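Long-range contacts in staphylococcal nuclease domain-containing protein 1 (Drosophila melanogaster, PDB 2WAC), which cleaves DNA and RNA as an endonuclease, associates with the RNA-induced silencing complex, and binds peptides carrying symmetrically dimethylated arginine through its Tudor domain: residues 18-23 against 114-119; 31-36 against 67-72; 118-123 against 194-199; 122-127 against 180-185. All coordinates share one frame; numbering follows the deposited sequence.

In the fold
The extended Tudor domain joins a Tudor barrel to a staphylococcal-nuclease-like half, and the four contacts sample both. Interaction 2 sets helix 26-42 on the Tudor barrel and has no hydrogen bond across it, relying on a methyl over a guanidinium face, a Met-aromatic contact and a methyl beside a backbone carbonyl. Interaction 1, about 20 Å away between centres, joins two strands of the other half with backbone bonds and aromatic packing, one end reaching solvent. Interactions 3 and 4 have centres 11 Å apart and share Ala122 and Leu123. The buried interaction 3 is side-chain packing on helix 193-208, whereas interaction 4, partly buried, is chiefly a short backbone ladder between strands 121-122 and 183-184.

Interaction 1: 18-23 against 114-119; sequences FFAQSV and TEYALA
Phe18 and Tyr116 form a hydrogen-bonded pair where strand 17-22 meets strand 113-118 antiparallel. The pairing unites strands far apart in sequence within the OB-fold barrel of the nuclease-like half of the extended Tudor domain. Tyr116 N reaches Phe18 O at 2.8 Å and Phe18 N reaches Tyr116 O at 2.9 Å; Ala20 and Thr114 exchange a second pair of bonds.

The tight part lies on the face of the sheet that carries Phe18, Ala20 and Tyr116. With chi1 at 61°, CG of Phe18 is wedged between its own backbone N and carbonyl carbon, which carries the ring across to the partner strand. There Tyr116 CB sits over one ring face in a CH-pi contact, 3.6 Å from Phe18 CZ, and Leu118 CD1 approaches Phe18 CE1 at 4.1 Å. Val9, Leu148 and Leu163 add to this packing.

On the other face Glu115 stretches along the Phe19 ring. Its CB stands 3.8 Å from the centroid of the Phe19 ring, and its carboxylate is turned only 20° from the ring plane, while OE2 bonds to Thr17 OG1. Replacing Phe19 by alanine would probably strip the Glu115 methylenes of their aromatic platform, leaving the carboxylate held mainly by its bond to Thr17.

The loose side is the Thr114 end, where a water donates to Ala20 O at 2.7 Å and lies 3.0 Å from Thr114 OG1. The chemistry therefore divides: main-chain bonds fix the register, aromatic carbon fills the interior, and solvent bridges the open end.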
loop_
_atom_site.group_PDB
_atom_site.type_symbol
_atom_site.label_atom_id
_atom_site.label_comp_id
_atom_site.label_asym_id
_atom_site.label_seq_id
_atom_site.Cartn_x
_atom_site.Cartn_y
_atom_site.Cartn_z
ATOM N N PHE A 18 3.367 0.504 0.426
ATOM C CA PHE A 18 2.053 0.796 0.983
ATOM C C PHE A 18 1.090 1.221 -0.113
ATOM O O PHE A 18 1.508 1.731 -1.153
ATOM C CB PHE A 18 2.141 1.873 2.081
ATOM C CG PHE A 18 2.671 3.198 1.595
ATOM C CD1 PHE A 18 4.040 3.457 1.591
ATOM C CD2 PHE A 18 1.800 4.187 1.142
ATOM C CE1 PHE A 18 4.535 4.678 1.136
ATOM C CE2 PHE A 18 2.284 5.409 0.682
ATOM C CZ PHE A 18 3.655 5.656 0.682
ATOM N N PHE A 19 -0.199 0.997 0.127
ATOM C CA PHE A 19 -1.246 1.480 -0.759
ATOM C C PHE A 19 -1.933 2.678 -0.126
ATOM O O PHE A 19 -2.228 2.676 1.073
ATOM C CB PHE A 19 -2.272 0.380 -1.043
ATOM C CG PHE A 19 -1.773 -0.701 -1.958
ATOM C CD1 PHE A 19 -0.902 -1.683 -1.494
ATOM C CD2 PHE A 19 -2.194 -0.753 -3.283
ATOM C CE1 PHE A 19 -0.446 -2.692 -2.339
ATOM C CE2 PHE A 19 -1.744 -1.753 -4.133
ATOM C CZ PHE A 19 -0.867 -2.726 -3.661
ATOM N N ALA A 20 -2.189 3.696 -0.940
ATOM C CA ALA A 20 -2.853 4.904 -0.472
ATOM C C ALA A 20 -4.039 5.276 -1.359
ATOM O O ALA A 20 -3.980 5.131 -2.580
ATOM C CB ALA A 20 -1.862 6.059 -0.395
ATOM N N GLN A 21 -5.113 5.742 -0.724
ATOM C CA GLN A 21 -6.262 6.310 -1.425
ATOM C C GLN A 21 -6.185 7.830 -1.377
ATOM O O GLN A 21 -5.758 8.399 -0.375
ATOM C CB GLN A 21 -7.575 5.872 -0.769
ATOM C CG GLN A 21 -7.936 4.403 -0.929
ATOM C CD GLN A 21 -9.089 3.981 -0.024
ATOM O OE1 GLN A 21 -9.469 4.703 0.901
ATOM N NE2 GLN A 21 -9.638 2.799 -0.277
ATOM N N SER A 22 -6.613 8.478 -2.456
ATOM C CA SER A 22 -6.761 9.931 -2.484
ATOM C C SER A 22 -7.984 10.343 -1.655
ATOM O O SER A 22 -9.057 9.754 -1.796
ATOM C CB SER A 22 -6.906 10.413 -3.930
ATOM O OG SER A 22 -7.230 11.789 -3.991
ATOM N N VAL A 23 -7.817 11.346 -0.794
ATOM C CA VAL A 23 -8.912 11.810 0.071
ATOM C C VAL A 23 -10.093 12.389 -0.728
ATOM O O VAL A 23 -11.253 12.181 -0.362
ATOM C CB VAL A 23 -8.414 12.798 1.174
ATOM C CG1 VAL A 23 -9.579 13.503 1.868
ATOM C CG2 VAL A 23 -7.566 12.060 2.203
ATOM N N THR A 114 -3.291 3.144 -4.814
ATOM C CA THR A 114 -2.036 3.135 -5.568
ATOM C C THR A 114 -0.892 2.704 -4.657
ATOM O O THR A 114 -0.777 3.188 -3.530
ATOM C CB THR A 114 -1.731 4.532 -6.166
ATOM O OG1 THR A 114 -2.869 4.996 -6.903
ATOM C CG2 THR A 114 -0.514 4.488 -7.094
ATOM N N GLU A 115 -0.053 1.793 -5.150
ATOM C CA GLU A 115 1.105 1.320 -4.392
ATOM C C GLU A 115 2.317 2.242 -4.538
ATOM O O GLU A 115 2.612 2.730 -5.630
ATOM C CB GLU A 115 1.478 -0.108 -4.801
ATOM C CG GLU A 115 2.444 -0.790 -3.835
ATOM C CD GLU A 115 2.731 -2.240 -4.188
ATOM O OE1 GLU A 115 2.310 -2.705 -5.272
ATOM O OE2 GLU A 115 3.389 -2.916 -3.370
ATOM N N TYR A 116 3.010 2.463 -3.421
ATOM C CA TYR A 116 4.242 3.250 -3.388
ATOM C C TYR A 116 5.296 2.534 -2.560
ATOM O O TYR A 116 4.963 1.728 -1.692
ATOM C CB TYR A 116 3.996 4.625 -2.762
ATOM C CG TYR A 116 2.953 5.456 -3.462
ATOM C CD1 TYR A 116 3.298 6.283 -4.530
ATOM C CD2 TYR A 116 1.617 5.420 -3.055
ATOM C CE1 TYR A 116 2.342 7.050 -5.179
ATOM C CE2 TYR A 116 0.650 6.185 -3.700
ATOM C CZ TYR A 116 1.023 7.000 -4.758
ATOM O OH TYR A 116 0.078 7.763 -5.404
ATOM N N ALA A 117 6.562 2.842 -2.821
ATOM C CA ALA A 117 7.650 2.423 -1.946
ATOM C C ALA A 117 7.952 3.563 -0.979
ATOM O O ALA A 117 8.049 4.719 -1.400
ATOM C CB ALA A 117 8.886 2.075 -2.762
ATOM N N LEU A 118 8.085 3.251 0.310
ATOM C CA LEU A 118 8.479 4.263 1.292
ATOM C C LEU A 118 9.911 4.692 0.990
ATOM O O LEU A 118 10.838 3.880 1.040
ATOM C CB LEU A 118 8.340 3.746 2.731
ATOM C CG LEU A 118 8.469 4.760 3.879
ATOM C CD1 LEU A 118 7.353 5.803 3.851
ATOM C CD2 LEU A 118 8.495 4.045 5.222
ATOM N N ALA A 119 10.072 5.971 0.660
ATOM C CA ALA A 119 11.320 6.490 0.099
ATOM C C ALA A 119 12.537 6.301 1.002
ATOM O O ALA A 119 12.519 6.690 2.171
ATOM C CB ALA A 119 11.163 7.957 -0.285
HETATM O O HOH W 1 -4.134 6.657 -4.778
#

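Interaction 2: 31-36 against 67-72; sequences SLMSKL and QWYRAK
In the Tudor barrel, an SH3-like fold, strand 68-77 is covered by the long helix 26-42, with Leu32, Met33 and Leu36 of the helix set against the backbone of Trp68 and the side chains of Tyr69 and Arg70. The strand residues belong to the 62-90 region, which is involved in dimethylarginine binding. The axes of residues 31-36 and 68-72 run at 121° to each other and approach to 8.8 Å, and the helix meets the strand through Leu32, its neighbour Met33, and Leu36 one turn on from Leu32.

Leu32 and Arg70 illustrate how the flat face of a buried guanidinium can take an apolar methyl while its N-H groups are used elsewhere. The methyl CD1 of Leu32 lies over the centre of one face of the guanidinium, 3.9 Å from Arg70 CZ, while Leu32 CD2 lies 4.0 Å from Arg70 CD. A bend at chi3 of -62° turns the guanidinium beneath that methyl. NH1 bonds to the carbonyls of Phe106 and Glu109, and NH2 bonds to Lys110 O and makes a salt bridge with Asp87. A leucine in place of Arg70 is likely to leave Asp87 without its positive mate and these three carbonyl oxygens short of donors.

Met33 makes a Met-aromatic contact. Its chain bends at chi2 and chi3 to bring SD obliquely against the Tyr69 ring, 4.1 Å from Tyr69 CD2, while the far end of the tyrosine is tied by its hydroxyl to Asp65. Leu36 enters beside the backbone, where its CD2 methyl comes to 3.4 Å from Trp68 O.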
loop_
_atom_site.group_PDB
_atom_site.type_symbol
_atom_site.label_atom_id
_atom_site.label_comp_id
_atom_site.label_asym_id
_atom_site.label_seq_id
_atom_site.Cartn_x
_atom_site.Cartn_y
_atom_site.Cartn_z
ATOM N N SER A 31 -19.558 5.543 -3.486
ATOM C CA SER A 31 -20.667 5.397 -4.428
ATOM C C SER A 31 -20.575 4.100 -5.239
ATOM O O SER A 31 -21.580 3.414 -5.426
ATOM C CB SER A 31 -20.726 6.610 -5.362
ATOM O OG SER A 31 -21.720 6.447 -6.358
ATOM N N LEU A 32 -19.371 3.780 -5.714
ATOM C CA LEU A 32 -19.114 2.555 -6.481
ATOM C C LEU A 32 -19.422 1.300 -5.660
ATOM O O LEU A 32 -20.077 0.380 -6.152
ATOM C CB LEU A 32 -17.658 2.528 -6.980
ATOM C CG LEU A 32 -17.211 1.527 -8.060
ATOM C CD1 LEU A 32 -15.965 2.031 -8.774
ATOM C CD2 LEU A 32 -16.954 0.139 -7.496
ATOM N N MET A 33 -18.949 1.276 -4.415
ATOM C CA MET A 33 -19.150 0.137 -3.516
ATOM C C MET A 33 -20.617 -0.084 -3.162
ATOM O O MET A 33 -21.046 -1.221 -2.962
ATOM C CB MET A 33 -18.310 0.285 -2.243
ATOM C CG MET A 33 -16.835 -0.094 -2.401
ATOM S SD MET A 33 -16.558 -1.815 -2.891
ATOM C CE MET A 33 -16.427 -1.643 -4.659
ATOM N N SER A 34 -21.376 1.007 -3.090
ATOM C CA SER A 34 -22.809 0.950 -2.808
ATOM C C SER A 34 -23.609 0.424 -4.001
ATOM O O SER A 34 -24.585 -0.308 -3.823
ATOM C CB SER A 34 -23.328 2.327 -2.385
ATOM O OG SER A 34 -24.690 2.263 -1.997
ATOM N N LYS A 35 -23.193 0.802 -5.208
ATOM C CA LYS A 35 -23.849 0.346 -6.433
ATOM C C LYS A 35 -23.507 -1.112 -6.736
ATOM O O LYS A 35 -24.354 -1.863 -7.221
ATOM C CB LYS A 35 -23.473 1.241 -7.618
ATOM C CG LYS A 35 -23.997 2.667 -7.518
ATOM C CD LYS A 35 -23.477 3.530 -8.659
ATOM C CE LYS A 35 -23.830 4.997 -8.458
ATOM N NZ LYS A 35 -25.302 5.235 -8.409
ATOM N N LEU A 36 -22.265 -1.499 -6.444
ATOM C CA LEU A 36 -21.806 -2.878 -6.616
ATOM C C LEU A 36 -22.520 -3.835 -5.661
ATOM O O LEU A 36 -22.950 -4.919 -6.068
ATOM C CB LEU A 36 -20.283 -2.971 -6.443
ATOM C CG LEU A 36 -19.593 -4.285 -6.836
ATOM C CD1 LEU A 36 -19.750 -4.586 -8.325
ATOM C CD2 LEU A 36 -18.123 -4.263 -6.458
ATOM N N GLN A 67 -18.622 -9.756 1.148
ATOM C CA GLN A 67 -19.040 -8.677 0.259
ATOM C C GLN A 67 -18.207 -8.687 -1.022
ATOM O O GLN A 67 -17.089 -9.211 -1.043
ATOM C CB GLN A 67 -18.977 -7.313 0.962
ATOM C CG GLN A 67 -19.792 -7.213 2.265
ATOM C CD GLN A 67 -21.253 -7.620 2.112
ATOM O OE1 GLN A 67 -21.922 -7.252 1.143
ATOM N NE2 GLN A 67 -21.757 -8.379 3.080
ATOM N N TRP A 68 -18.767 -8.121 -2.089
ATOM C CA TRP A 68 -18.131 -8.122 -3.406
ATOM C C TRP A 68 -17.286 -6.862 -3.631
ATOM O O TRP A 68 -17.744 -5.744 -3.380
ATOM C CB TRP A 68 -19.191 -8.270 -4.504
ATOM C CG TRP A 68 -19.919 -9.600 -4.490
ATOM C CD1 TRP A 68 -21.090 -9.891 -3.845
ATOM C CD2 TRP A 68 -19.521 -10.806 -5.160
ATOM N NE1 TRP A 68 -21.444 -11.202 -4.070
ATOM C CE2 TRP A 68 -20.501 -11.786 -4.875
ATOM C CE3 TRP A 68 -18.434 -11.152 -5.975
ATOM C CZ2 TRP A 68 -20.422 -13.093 -5.372
ATOM C CZ3 TRP A 68 -18.358 -12.454 -6.471
ATOM C CH2 TRP A 68 -19.349 -13.407 -6.166
ATOM N N TYR A 69 -16.051 -7.062 -4.096
ATOM C CA TYR A 69 -15.099 -5.977 -4.356
ATOM C C TYR A 69 -14.516 -6.091 -5.773
ATOM O O TYR A 69 -14.531 -7.168 -6.368
ATOM C CB TYR A 69 -13.945 -6.017 -3.342
ATOM C CG TYR A 69 -14.330 -5.802 -1.890
ATOM C CD1 TYR A 69 -14.972 -6.801 -1.158
ATOM C CD2 TYR A 69 -14.017 -4.611 -1.238
ATOM C CE1 TYR A 69 -15.322 -6.609 0.174
ATOM C CE2 TYR A 69 -14.355 -4.411 0.100
ATOM C CZ TYR A 69 -15.008 -5.415 0.798
ATOM O OH TYR A 69 -15.345 -5.224 2.119
ATOM N N ARG A 70 -14.003 -4.982 -6.306
ATOM C CA ARG A 70 -13.258 -5.015 -7.568
ATOM C C ARG A 70 -11.894 -5.651 -7.316
ATOM O O ARG A 70 -11.231 -5.336 -6.323
ATOM C CB ARG A 70 -13.079 -3.611 -8.152
ATOM C CG ARG A 70 -14.369 -2.875 -8.476
ATOM C CD ARG A 70 -14.142 -1.788 -9.518
ATOM N NE ARG A 70 -13.212 -0.748 -9.077
ATOM C CZ ARG A 70 -12.726 0.213 -9.859
ATOM N NH1 ARG A 70 -13.070 0.278 -11.140
ATOM N NH2 ARG A 70 -11.886 1.112 -9.360
ATOM N N ALA A 71 -11.478 -6.549 -8.205
ATOM C CA ALA A 71 -10.235 -7.289 -8.004
ATOM C C ALA A 71 -9.525 -7.622 -9.309
ATOM O O ALA A 71 -10.164 -7.834 -10.337
ATOM C CB ALA A 71 -10.499 -8.562 -7.199
ATOM N N LYS A 72 -8.197 -7.657 -9.252
ATOM C CA LYS A 72 -7.379 -8.078 -10.380
ATOM C C LYS A 72 -6.851 -9.479 -10.105
ATOM O O LYS A 72 -6.286 -9.735 -9.042
ATOM C CB LYS A 72 -6.221 -7.097 -10.586
ATOM C CG LYS A 72 -5.222 -7.476 -11.676
ATOM C CD LYS A 72 -4.095 -6.457 -11.715
ATOM C CE LYS A 72 -2.861 -6.992 -12.415
ATOM N NZ LYS A 72 -1.731 -6.020 -12.323
#

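Interaction 3: 118-123 against 194-199; sequences LALVAL and ELVDQY
Leu120 meets Tyr199 because it occupies the third position of a type II turn running from Leu118 to Val121, where its positive phi of 65° directs the side chain at helix 193-208. A chi1 of -49° then sets CG opposite the carbonyl carbon and sends the branches on between Leu195, Val196 and Tyr199. Leu120 CD1 does most of the touching: it lies 3.7 Å from Leu195 CG and 3.8 Å from Val196 CG2, and stands over one face of the Tyr199 ring, 4.2 Å above its plane and displaced toward the rim. Closer to the backbone, Leu120 CB approaches Tyr199 CD1 at 3.8 Å, while Val121 CG2 comes to the edge of the same ring.

The polar end of the tyrosine is linked to the turn by a water lying in the ring plane. This water donates to Ala119 O at 2.9 Å and to Tyr199 OH at 2.7 Å, and the hydroxyl also bonds to Asp171. Tyr199 is thus both a wall for the leucine and a relay of hydrogen bonds. In chemical terms, the helix is seated on the turn by apolar packing, and the one water-bridged polar link lets the buried hydroxyl and carbonyl share a donor.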
loop_
_atom_site.group_PDB
_atom_site.type_symbol
_atom_site.label_atom_id
_atom_site.label_comp_id
_atom_site.label_asym_id
_atom_site.label_seq_id
_atom_site.Cartn_x
_atom_site.Cartn_y
_atom_site.Cartn_z
ATOM N N LEU A 118 8.085 3.251 0.310
ATOM C CA LEU A 118 8.479 4.263 1.292
ATOM C C LEU A 118 9.911 4.692 0.990
ATOM O O LEU A 118 10.838 3.880 1.040
ATOM C CB LEU A 118 8.340 3.746 2.731
ATOM C CG LEU A 118 8.469 4.760 3.879
ATOM C CD1 LEU A 118 7.353 5.803 3.851
ATOM C CD2 LEU A 118 8.495 4.045 5.222
ATOM N N ALA A 119 10.072 5.971 0.660
ATOM C CA ALA A 119 11.320 6.490 0.099
ATOM C C ALA A 119 12.537 6.301 1.002
ATOM O O ALA A 119 12.519 6.690 2.171
ATOM C CB ALA A 119 11.163 7.957 -0.285
ATOM N N LEU A 120 13.573 5.678 0.438
ATOM C CA LEU A 120 14.912 5.580 1.046
ATOM C C LEU A 120 15.008 4.772 2.349
ATOM O O LEU A 120 15.976 4.911 3.099
ATOM C CB LEU A 120 15.534 6.976 1.239
ATOM C CG LEU A 120 15.559 7.990 0.088
ATOM C CD1 LEU A 120 16.164 9.293 0.578
ATOM C CD2 LEU A 120 16.328 7.471 -1.125
ATOM N N VAL A 121 14.017 3.924 2.601
ATOM C CA VAL A 121 13.982 3.106 3.812
ATOM C C VAL A 121 14.316 1.650 3.482
ATOM O O VAL A 121 13.732 1.066 2.566
ATOM C CB VAL A 121 12.601 3.215 4.522
ATOM C CG1 VAL A 121 12.387 2.080 5.508
ATOM C CG2 VAL A 121 12.463 4.561 5.227
ATOM N N ALA A 122 15.270 1.083 4.217
ATOM C CA ALA A 122 15.593 -0.338 4.109
ATOM C C ALA A 122 15.307 -1.029 5.437
ATOM O O ALA A 122 15.665 -0.513 6.498
ATOM C CB ALA A 122 17.052 -0.530 3.707
ATOM N N LEU A 123 14.652 -2.188 5.376
ATOM C CA LEU A 123 14.378 -2.983 6.575
ATOM C C LEU A 123 15.674 -3.479 7.221
ATOM O O LEU A 123 16.656 -3.727 6.519
ATOM C CB LEU A 123 13.467 -4.172 6.251
ATOM C CG LEU A 123 11.952 -3.967 6.153
ATOM C CD1 LEU A 123 11.312 -5.267 5.713
ATOM C CD2 LEU A 123 11.343 -3.494 7.472
ATOM N N GLU A 194 19.808 15.572 -1.355
ATOM C CA GLU A 194 19.475 16.255 -0.106
ATOM C C GLU A 194 18.767 15.309 0.860
ATOM O O GLU A 194 19.140 15.217 2.031
ATOM C CB GLU A 194 18.614 17.488 -0.390
ATOM C CG GLU A 194 18.199 18.277 0.842
ATOM C CD GLU A 194 17.589 19.621 0.490
ATOM O OE1 GLU A 194 18.221 20.383 -0.275
ATOM O OE2 GLU A 194 16.481 19.918 0.987
ATOM N N LEU A 195 17.759 14.599 0.352
ATOM C CA LEU A 195 16.998 13.627 1.136
ATOM C C LEU A 195 17.851 12.430 1.571
ATOM O O LEU A 195 17.725 11.962 2.704
ATOM C CB LEU A 195 15.754 13.162 0.364
ATOM C CG LEU A 195 14.555 12.612 1.145
ATOM C CD1 LEU A 195 13.884 13.688 1.998
ATOM C CD2 LEU A 195 13.541 11.988 0.196
ATOM N N VAL A 196 18.715 11.947 0.676
ATOM C CA VAL A 196 19.656 10.863 0.991
ATOM C C VAL A 196 20.603 11.258 2.129
ATOM O O VAL A 196 20.795 10.489 3.073
ATOM C CB VAL A 196 20.456 10.397 -0.268
ATOM C CG1 VAL A 196 21.717 9.621 0.120
ATOM C CG2 VAL A 196 19.574 9.547 -1.178
ATOM N N ASP A 197 21.175 12.460 2.035
ATOM C CA ASP A 197 22.069 12.996 3.065
ATOM C C ASP A 197 21.360 13.158 4.410
ATOM O O ASP A 197 21.910 12.808 5.454
ATOM C CB ASP A 197 22.661 14.342 2.622
ATOM C CG ASP A 197 23.678 14.203 1.497
ATOM O OD1 ASP A 197 24.140 13.076 1.225
ATOM O OD2 ASP A 197 24.025 15.236 0.887
ATOM N N GLN A 198 20.139 13.684 4.372
ATOM C CA GLN A 198 19.347 13.900 5.584
ATOM C C GLN A 198 19.006 12.590 6.307
ATOM O O GLN A 198 19.140 12.504 7.530
ATOM C CB GLN A 198 18.095 14.728 5.268
ATOM C CG GLN A 198 18.395 16.224 5.108
ATOM C CD GLN A 198 17.305 17.008 4.386
ATOM O OE1 GLN A 198 16.319 16.447 3.911
ATOM N NE2 GLN A 198 17.487 18.321 4.303
ATOM N N TYR A 199 18.595 11.576 5.546
ATOM C CA TYR A 199 18.309 10.241 6.088
ATOM C C TYR A 199 19.565 9.562 6.652
ATOM O O TYR A 199 19.493 8.857 7.661
ATOM C CB TYR A 199 17.650 9.352 5.022
ATOM C CG TYR A 199 16.147 9.536 4.847
ATOM C CD1 TYR A 199 15.300 8.430 4.781
ATOM C CD2 TYR A 199 15.576 10.808 4.741
ATOM C CE1 TYR A 199 13.926 8.582 4.614
ATOM C CE2 TYR A 199 14.201 10.971 4.577
ATOM C CZ TYR A 199 13.384 9.852 4.515
ATOM O OH TYR A 199 12.026 9.991 4.351
HETATM O O HOH W 2 10.392 7.918 3.646
#

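Interaction 4: 122-127 against 180-185; sequences ALPTDN and GLVLAE
Ala122 and Leu183 form an antiparallel hydrogen-bonded pair with CA atoms 4.8 Å apart: Ala122 N bonds to Leu183 O at 2.8 Å, with 175° at the hydrogen, and Leu183 N answers to Ala122 O at 2.7 Å. Leu120 O and Glu185 N continue this two-stranded ladder of the nuclease-like half with a further probable bond.

Among the side chains, Ala122 CB and Leu183 CB lie on the same face of the small sheet, 4.1 Å apart. Leu183, with chi1 near -59°, carries CD1 along the partner chain to within 4.0 Å of Leu123 O. Past the paired residues the chains stay close through Pro124, whose CG rests 3.4 Å from Leu181 O and whose CD meets Val182 CG1 at 4.2 Å. Val182 itself packs inward on Leu176, Val177 and Ala133.

Two helix ends adjoin the pairing. Gly180 closes helix 172-178 in a Schellman motif, and Asp126 caps helix 127-141 through Glu128 N. Two main-chain bonds join the chains here, and apolar groups of Ala122, Leu183, Pro124 and Val182 pack beside them, so the contact depends on backbone polarity and hydrophobic cover and has no side-chain hydrogen bond across it.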
loop_
_atom_site.group_PDB
_atom_site.type_symbol
_atom_site.label_atom_id
_atom_site.label_comp_id
_atom_site.label_asym_id
_atom_site.label_seq_id
_atom_site.Cartn_x
_atom_site.Cartn_y
_atom_site.Cartn_z
ATOM N N ALA A 122 15.270 1.083 4.217
ATOM C CA ALA A 122 15.593 -0.338 4.109
ATOM C C ALA A 122 15.307 -1.029 5.437
ATOM O O ALA A 122 15.665 -0.513 6.498
ATOM C CB ALA A 122 17.052 -0.530 3.707
ATOM N N LEU A 123 14.652 -2.188 5.376
ATOM C CA LEU A 123 14.378 -2.983 6.575
ATOM C C LEU A 123 15.674 -3.479 7.221
ATOM O O LEU A 123 16.656 -3.727 6.519
ATOM C CB LEU A 123 13.467 -4.172 6.251
ATOM C CG LEU A 123 11.952 -3.967 6.153
ATOM C CD1 LEU A 123 11.312 -5.267 5.713
ATOM C CD2 LEU A 123 11.343 -3.494 7.472
ATOM N N PRO A 124 15.685 -3.615 8.564
ATOM C CA PRO A 124 16.875 -4.089 9.288
ATOM C C PRO A 124 17.202 -5.565 9.024
ATOM O O PRO A 124 16.383 -6.286 8.450
ATOM C CB PRO A 124 16.497 -3.875 10.757
ATOM C CG PRO A 124 15.014 -3.912 10.772
ATOM C CD PRO A 124 14.572 -3.306 9.482
ATOM N N THR A 125 18.391 -5.999 9.446
ATOM C CA THR A 125 18.864 -7.366 9.180
ATOM C C THR A 125 18.137 -8.445 9.994
ATOM O O THR A 125 17.808 -9.504 9.458
ATOM C CB THR A 125 20.404 -7.515 9.353
ATOM O OG1 THR A 125 20.785 -7.179 10.694
ATOM C CG2 THR A 125 21.155 -6.623 8.370
ATOM N N ASP A 126 17.887 -8.170 11.274
ATOM C CA ASP A 126 17.199 -9.121 12.155
ATOM C C ASP A 126 15.724 -9.272 11.788
ATOM O O ASP A 126 15.075 -8.305 11.387
ATOM C CB ASP A 126 17.321 -8.686 13.620
ATOM C CG ASP A 126 16.949 -9.793 14.593
ATOM O OD1 ASP A 126 17.756 -10.733 14.766
ATOM O OD2 ASP A 126 15.854 -9.719 15.191
ATOM N N ASN A 127 15.208 -10.494 11.933
ATOM C CA ASN A 127 13.784 -10.782 11.707
ATOM C C ASN A 127 12.832 -10.100 12.689
ATOM O O ASN A 127 11.772 -9.617 12.289
ATOM N N GLY A 180 15.951 4.475 14.942
ATOM C CA GLY A 180 16.822 3.305 14.821
ATOM C C GLY A 180 16.088 2.008 14.537
ATOM O O GLY A 180 16.529 0.938 14.951
ATOM N N LEU A 181 14.974 2.105 13.817
ATOM C CA LEU A 181 14.140 0.942 13.510
ATOM C C LEU A 181 14.394 0.397 12.107
ATOM O O LEU A 181 14.173 -0.787 11.843
ATOM C CB LEU A 181 12.655 1.279 13.689
ATOM C CG LEU A 181 12.211 1.753 15.078
ATOM C CD1 LEU A 181 10.802 2.325 15.018
ATOM C CD2 LEU A 181 12.298 0.629 16.118
ATOM N N VAL A 182 14.850 1.273 11.214
ATOM C CA VAL A 182 15.186 0.899 9.839
ATOM C C VAL A 182 16.521 1.505 9.411
ATOM O O VAL A 182 17.083 2.358 10.105
ATOM C CB VAL A 182 14.084 1.326 8.821
ATOM C CG1 VAL A 182 12.798 0.527 9.022
ATOM C CG2 VAL A 182 13.822 2.828 8.889
ATOM N N LEU A 183 17.017 1.058 8.261
ATOM C CA LEU A 183 18.235 1.603 7.673
ATOM C C LEU A 183 17.907 2.661 6.624
ATOM O O LEU A 183 16.851 2.617 5.987
ATOM C CB LEU A 183 19.087 0.484 7.059
ATOM C CG LEU A 183 19.558 -0.652 7.979
ATOM C CD1 LEU A 183 20.126 -1.808 7.166
ATOM C CD2 LEU A 183 20.585 -0.161 8.998
ATOM N N ALA A 184 18.810 3.625 6.473
ATOM C CA ALA A 184 18.713 4.624 5.417
ATOM C C ALA A 184 19.335 4.061 4.148
ATOM O O ALA A 184 20.377 3.402 4.200
ATOM C CB ALA A 184 19.420 5.905 5.833
ATOM N N GLU A 185 18.693 4.314 3.011
ATOM C CA GLU A 185 19.189 3.829 1.727
ATOM C C GLU A 185 20.058 4.875 1.038
ATOM O O GLU A 185 19.684 6.046 0.939
ATOM C CB GLU A 185 18.028 3.414 0.819
ATOM C CG GLU A 185 18.449 2.848 -0.538
ATOM C CD GLU A 185 17.275 2.594 -1.469
ATOM O OE1 GLU A 185 16.200 3.197 -1.271
ATOM O OE2 GLU A 185 17.432 1.786 -2.409
#